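Local coordinates for protein 3-hydroxyisobutyrate dehydrogenase (Salmonella typhimurium, PDB 3G0O) that probably oxidises L-threonate to 2-dehydro-L-erythronate, using NAD(+) in preference to NADP(+) as the hydride acceptor, at residues R24-R28 with A29-T33; S106-A109 with Q110-A113; D208-Y211 with D212-H216. One frame throughout, in Å; residues are numbered along the deposited sequence.

Overall arrangement
Interactions 1 and 2 belong to the NAD-binding Rossmann-type region, each in a beta-alpha-beta unit: interaction 1 at the turn from helix 17-28 into strand 32-36, interaction 2 in the first turns of helix 106-117. Their centres are about 28 Å apart. Interaction 3 ends helix 207-214 in the helical C-terminal region and meets the second subunit; its centre is about 42 Å from that of interaction 2, across the chain's centre, and about 38 Å from that of interaction 1. The side chain of Ala109 is about 9 Å from that of Lys179, the predicted active-site residue. One bound L(+)-tartaric acid lies about 10 Å from the Val213 side chain, a different one about 13 Å from that of Ser25.

Interaction 1 (R24-R28 with A29-T33); sequences RSCLR and AGLST
Leu27 and Thr33 meet where helix 17-28 has turned back into strand 32-36: CD2 of Leu27 lies 3.6 Å from CB of Thr33. Thr33 OG1 sits 3.4 Å from CB of Cys26 and is hydrogen-bonded to Leu31 O, reaching it from above the carbonyl plane. Cys26 turns SG anti to its carbonyl carbon (chi1 -75°), and the sulfur approaches CD1 of Leu31 at 4.1 Å. Val10 of strand 9-13 packs on Cys26, Leu31 and Thr33, which closes this inner side. The helix end is looser: a water donates there to both Leu27 O and Leu31 O. On another flank the exposed Arg28 bends at chi3, and NH2 makes only a weak bond to OG of the buried Ser25, whose stronger partner is Gly21 O. Two carbonyls of the last turn receive bonds from beyond it: Leu31 N bonds to Cys26 O at 3.1 Å, and Gly30 N bonds to Leu27 O at 3.1 Å from well above that carbonyl's plane. Gly30 takes a positive phi of 86°, at which a side chain would press on the preceding carbonyl oxygen. This is a Schellman motif, ending the helix of the first beta-alpha-beta unit of a Rossmann-type fold.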
# COMPACT_ATOMS: atom_id res chain seq x y z
N ARG A 24 -4.47 -13.51 -24.21
CA ARG A 24 -3.23 -13.24 -24.92
C ARG A 24 -2.09 -14.08 -24.39
O ARG A 24 -1.24 -14.55 -25.15
CB ARG A 24 -2.88 -11.75 -24.85
CG ARG A 24 -3.75 -10.88 -25.76
CD ARG A 24 -3.37 -9.41 -25.71
NE ARG A 24 -3.98 -8.66 -26.81
CZ ARG A 24 -4.82 -7.65 -26.65
NH1 ARG A 24 -5.16 -7.23 -25.44
NH2 ARG A 24 -5.33 -7.04 -27.72
N SER A 25 -2.07 -14.30 -23.08
CA SER A 25 -1.03 -15.12 -22.48
C SER A 25 -1.18 -16.56 -22.95
O SER A 25 -0.18 -17.25 -23.18
CB SER A 25 -1.11 -15.03 -20.95
OG SER A 25 -0.85 -13.70 -20.53
N CYS A 26 -2.41 -17.03 -23.09
CA CYS A 26 -2.64 -18.39 -23.56
C CYS A 26 -2.18 -18.50 -25.02
O CYS A 26 -1.60 -19.51 -25.42
CB CYS A 26 -4.12 -18.77 -23.46
SG CYS A 26 -4.67 -19.12 -21.78
N LEU A 27 -2.44 -17.45 -25.80
CA LEU A 27 -2.03 -17.43 -27.20
C LEU A 27 -0.51 -17.46 -27.30
O LEU A 27 0.05 -18.15 -28.15
CB LEU A 27 -2.59 -16.19 -27.92
CG LEU A 27 -4.03 -16.28 -28.42
CD1 LEU A 27 -4.42 -15.00 -29.17
CD2 LEU A 27 -4.16 -17.49 -29.36
N ARG A 28 0.17 -16.72 -26.42
CA ARG A 28 1.64 -16.71 -26.44
C ARG A 28 2.18 -18.07 -26.05
O ARG A 28 3.22 -18.50 -26.53
CB ARG A 28 2.21 -15.66 -25.48
CG ARG A 28 2.04 -14.22 -25.93
CD ARG A 28 3.09 -13.33 -25.26
NE ARG A 28 3.12 -13.50 -23.81
CZ ARG A 28 2.18 -13.06 -22.98
NH1 ARG A 28 1.13 -12.40 -23.45
NH2 ARG A 28 2.29 -13.28 -21.68
N ALA A 29 1.46 -18.75 -25.15
CA ALA A 29 1.88 -20.06 -24.68
C ALA A 29 1.68 -21.14 -25.73
O ALA A 29 2.11 -22.27 -25.55
CB ALA A 29 1.11 -20.42 -23.41
N GLY A 30 1.00 -20.79 -26.83
CA GLY A 30 0.78 -21.75 -27.89
C GLY A 30 -0.44 -22.64 -27.71
O GLY A 30 -0.60 -23.64 -28.41
N LEU A 31 -1.32 -22.28 -26.78
CA LEU A 31 -2.52 -23.06 -26.56
C LEU A 31 -3.58 -22.63 -27.57
O LEU A 31 -3.61 -21.47 -27.97
CB LEU A 31 -3.05 -22.82 -25.14
CG LEU A 31 -2.08 -23.00 -23.96
CD1 LEU A 31 -2.79 -22.64 -22.66
CD2 LEU A 31 -1.57 -24.44 -23.92
N SER A 32 -4.43 -23.56 -27.99
CA SER A 32 -5.51 -23.22 -28.91
C SER A 32 -6.48 -22.41 -28.06
O SER A 32 -7.15 -22.94 -27.18
CB SER A 32 -6.19 -24.48 -29.44
OG SER A 32 -5.34 -25.16 -30.35
N THR A 33 -6.56 -21.11 -28.35
CA THR A 33 -7.38 -20.20 -27.56
C THR A 33 -8.69 -19.72 -28.17
O THR A 33 -8.75 -19.28 -29.32
CB THR A 33 -6.53 -18.97 -27.17
OG1 THR A 33 -5.32 -19.41 -26.55
CG2 THR A 33 -7.30 -18.06 -26.20
O HOH W 1 -1.58 -20.00 -29.72

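Interaction 2 (S106-A109 with Q110-A113); sequences SADA and QEIA
The carbonyl oxygen of Ser106 is gripped twice by Gln110: the backbone N binds it at 3.0 Å, and NE2 adds a weak bond at 3.3 Å. Both residues belong to the first turns of helix 106-117, the crossover helix of the beta-alpha-beta unit between strands 97-100 and 122-129. NE2 also donates to Ser106 OG at 2.9 Å, with the hydroxyl oxygen almost in the amide plane, so NE2 is held by OG and, weakly, by the carbonyl O of the same serine. The Ser106 OG, anti to its own N (chi1 -177°), faces the amide that Gln110 sends back over the turn; OG has a further, weak bond with Gly173 O. On the neighbouring flank, Asp108 and Glu111 bring like charges together, OD1 and OE1 being 3.7 Å apart with the carboxylate planes turned 68° against each other. Arg79 forms salt bridges to both of these oxygens, which probably offsets the repulsion. On the buried side, Ile112 packs against Val78 and Leu82 of helix 75-82 and against Met123 of strand 122-129, while its CG1 lies 3.0 Å from Asp108 O. A water completes the acidic pair, donating to Asp108 OD1 at 3.1 Å and to Glu111 OE2 at 2.8 Å.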
# COMPACT_ATOMS: atom_id res chain seq x y z
N SER A 106 -17.41 -18.09 -0.44
CA SER A 106 -16.92 -19.46 -0.32
C SER A 106 -18.07 -20.42 -0.57
O SER A 106 -17.90 -21.46 -1.21
CB SER A 106 -16.34 -19.69 1.07
OG SER A 106 -15.81 -21.00 1.17
N ALA A 107 -19.25 -20.07 -0.06
CA ALA A 107 -20.43 -20.91 -0.23
C ALA A 107 -20.74 -21.09 -1.72
O ALA A 107 -21.00 -22.20 -2.17
CB ALA A 107 -21.62 -20.30 0.49
N ASP A 108 -20.71 -19.99 -2.47
CA ASP A 108 -21.00 -20.06 -3.90
C ASP A 108 -19.97 -20.90 -4.65
O ASP A 108 -20.32 -21.66 -5.56
CB ASP A 108 -21.08 -18.66 -4.51
CG ASP A 108 -22.43 -18.00 -4.29
OD1 ASP A 108 -23.45 -18.72 -4.28
OD2 ASP A 108 -22.48 -16.77 -4.15
N ALA A 109 -18.70 -20.77 -4.28
CA ALA A 109 -17.65 -21.55 -4.92
C ALA A 109 -17.90 -23.05 -4.69
O ALA A 109 -17.72 -23.87 -5.59
CB ALA A 109 -16.29 -21.16 -4.37
N GLN A 110 -18.31 -23.40 -3.47
CA GLN A 110 -18.58 -24.79 -3.14
C GLN A 110 -19.83 -25.31 -3.85
O GLN A 110 -19.84 -26.44 -4.34
CB GLN A 110 -18.72 -24.94 -1.62
CG GLN A 110 -17.43 -24.68 -0.86
CD GLN A 110 -17.64 -24.63 0.64
OE1 GLN A 110 -18.14 -25.58 1.24
NE2 GLN A 110 -17.26 -23.52 1.26
N GLU A 111 -20.87 -24.49 -3.90
CA GLU A 111 -22.11 -24.87 -4.57
C GLU A 111 -21.88 -25.10 -6.06
O GLU A 111 -22.37 -26.07 -6.65
CB GLU A 111 -23.16 -23.78 -4.37
CG GLU A 111 -23.72 -23.69 -2.95
CD GLU A 111 -24.43 -22.38 -2.67
OE1 GLU A 111 -25.19 -21.91 -3.55
OE2 GLU A 111 -24.23 -21.82 -1.57
N ILE A 112 -21.12 -24.20 -6.67
CA ILE A 112 -20.81 -24.28 -8.09
C ILE A 112 -19.94 -25.50 -8.38
O ILE A 112 -20.13 -26.18 -9.39
CB ILE A 112 -20.07 -23.01 -8.57
CG1 ILE A 112 -21.01 -21.80 -8.46
CG2 ILE A 112 -19.55 -23.19 -9.99
CD1 ILE A 112 -20.35 -20.47 -8.71
N ALA A 113 -18.98 -25.77 -7.50
CA ALA A 113 -18.09 -26.91 -7.69
C ALA A 113 -18.87 -28.23 -7.62
O ALA A 113 -18.62 -29.14 -8.41
CB ALA A 113 -17.00 -26.90 -6.63
O HOH W 2 -24.93 -19.10 -1.55

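Interaction 3 (D208-Y211 with D212-H216); sequences DVMY and DVVTH
Thr215 CG2 rests over one face of the Tyr211 ring, 3.9 Å from its centroid and 16° off the normal, a CH-pi contact displaced toward CZ. Two torsions set it up: Tyr211 swings CG anti to its N (chi1 180°), slanting the ring outward and toward the helix C-terminus, and Thr215 places OG1 between its N and carbonyl carbon (chi1 57°), which turns CG2 to the ring. That hydroxyl lies 2.9 Å from Tyr211 O, with Asp212 O as a second possible acceptor for its single proton; Tyr211 O also receives the backbone N of Thr215. The phenol OH is hydrogen-bonded to Glu225 O of helix 222-232. Tyr211 lies in the last turn of helix 207-214 and Thr215 just past its end, in the all-helical region that follows the Rossmann-type domain. One residue further, His216 folds back, its ND1 donating to Asp212 O at 2.6 Å in the carbonyl plane, while its own carbonyl oxygen bonds to Thr141 OG1 of the second subunit. Tyr166 of that subunit packs on Asp212, Val213 and His216. On another side, selenomethionine Met210 bends at chi2 and chi3, which brings CE to 3.7 Å from CG2 of Val214. Asp212 stands beside Tyr211, OD1 at the ring edge in plane, and a water donates to its OD2 at 2.7 Å and to Asp208 OD2 at 3.2 Å.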
# COMPACT_ATOMS: atom_id res chain seq x y z
N ASP A 208 -0.19 16.47 -7.82
CA ASP A 208 0.87 15.77 -8.54
C ASP A 208 2.08 15.64 -7.62
O ASP A 208 2.74 14.60 -7.59
CB ASP A 208 1.20 16.50 -9.86
CG ASP A 208 1.71 17.92 -9.66
OD1 ASP A 208 1.30 18.60 -8.70
OD2 ASP A 208 2.51 18.37 -10.49
N VAL A 209 2.35 16.69 -6.84
CA VAL A 209 3.46 16.69 -5.90
C VAL A 209 3.20 15.68 -4.78
O VAL A 209 4.08 14.91 -4.39
CB VAL A 209 3.66 18.08 -5.26
CG1 VAL A 209 4.75 18.02 -4.20
CG2 VAL A 209 4.01 19.11 -6.34
N MSE A 210 1.97 15.68 -4.26
CA MSE A 210 1.62 14.75 -3.20
C MSE A 210 1.76 13.32 -3.71
O MSE A 210 2.24 12.44 -2.99
CB MSE A 210 0.19 15.01 -2.71
CG MSE A 210 -0.15 14.33 -1.38
SE MSE A 210 0.83 15.09 0.14
CE MSE A 210 1.56 13.47 0.92
N TYR A 211 1.35 13.10 -4.96
CA TYR A 211 1.44 11.78 -5.57
C TYR A 211 2.89 11.29 -5.65
O TYR A 211 3.19 10.16 -5.26
CB TYR A 211 0.84 11.80 -6.98
CG TYR A 211 0.89 10.46 -7.68
CD1 TYR A 211 -0.10 9.50 -7.46
CD2 TYR A 211 1.93 10.15 -8.55
CE1 TYR A 211 -0.06 8.27 -8.11
CE2 TYR A 211 1.98 8.93 -9.20
CZ TYR A 211 0.99 7.99 -8.98
OH TYR A 211 1.03 6.79 -9.63
N ASP A 212 3.78 12.14 -6.16
CA ASP A 212 5.18 11.76 -6.28
C ASP A 212 5.81 11.42 -4.93
O ASP A 212 6.56 10.46 -4.82
CB ASP A 212 6.00 12.88 -6.95
CG ASP A 212 5.61 13.10 -8.39
OD1 ASP A 212 5.24 12.12 -9.07
OD2 ASP A 212 5.70 14.25 -8.87
N VAL A 213 5.50 12.22 -3.91
CA VAL A 213 6.05 11.97 -2.58
C VAL A 213 5.61 10.62 -2.06
O VAL A 213 6.43 9.79 -1.69
CB VAL A 213 5.61 13.06 -1.58
CG1 VAL A 213 5.95 12.64 -0.15
CG2 VAL A 213 6.28 14.39 -1.92
N VAL A 214 4.30 10.39 -2.03
CA VAL A 214 3.78 9.13 -1.52
C VAL A 214 4.34 7.92 -2.26
O VAL A 214 4.77 6.95 -1.63
CB VAL A 214 2.24 9.07 -1.57
CG1 VAL A 214 1.76 7.68 -1.18
CG2 VAL A 214 1.65 10.12 -0.64
N THR A 215 4.35 7.98 -3.58
CA THR A 215 4.85 6.84 -4.35
C THR A 215 6.35 6.61 -4.21
O THR A 215 6.91 5.71 -4.85
CB THR A 215 4.46 6.95 -5.84
OG1 THR A 215 4.96 8.18 -6.39
CG2 THR A 215 2.94 6.90 -6.00
N HIS A 216 7.00 7.41 -3.38
CA HIS A 216 8.43 7.26 -3.12
C HIS A 216 8.67 7.23 -1.62
O HIS A 216 9.80 7.42 -1.15
CB HIS A 216 9.22 8.41 -3.74
CG HIS A 216 9.27 8.36 -5.24
ND1 HIS A 216 8.25 8.82 -6.03
CD2 HIS A 216 10.19 7.83 -6.08
CE1 HIS A 216 8.54 8.59 -7.30
NE2 HIS A 216 9.71 7.99 -7.36
O HOH W 3 4.88 16.17 -10.57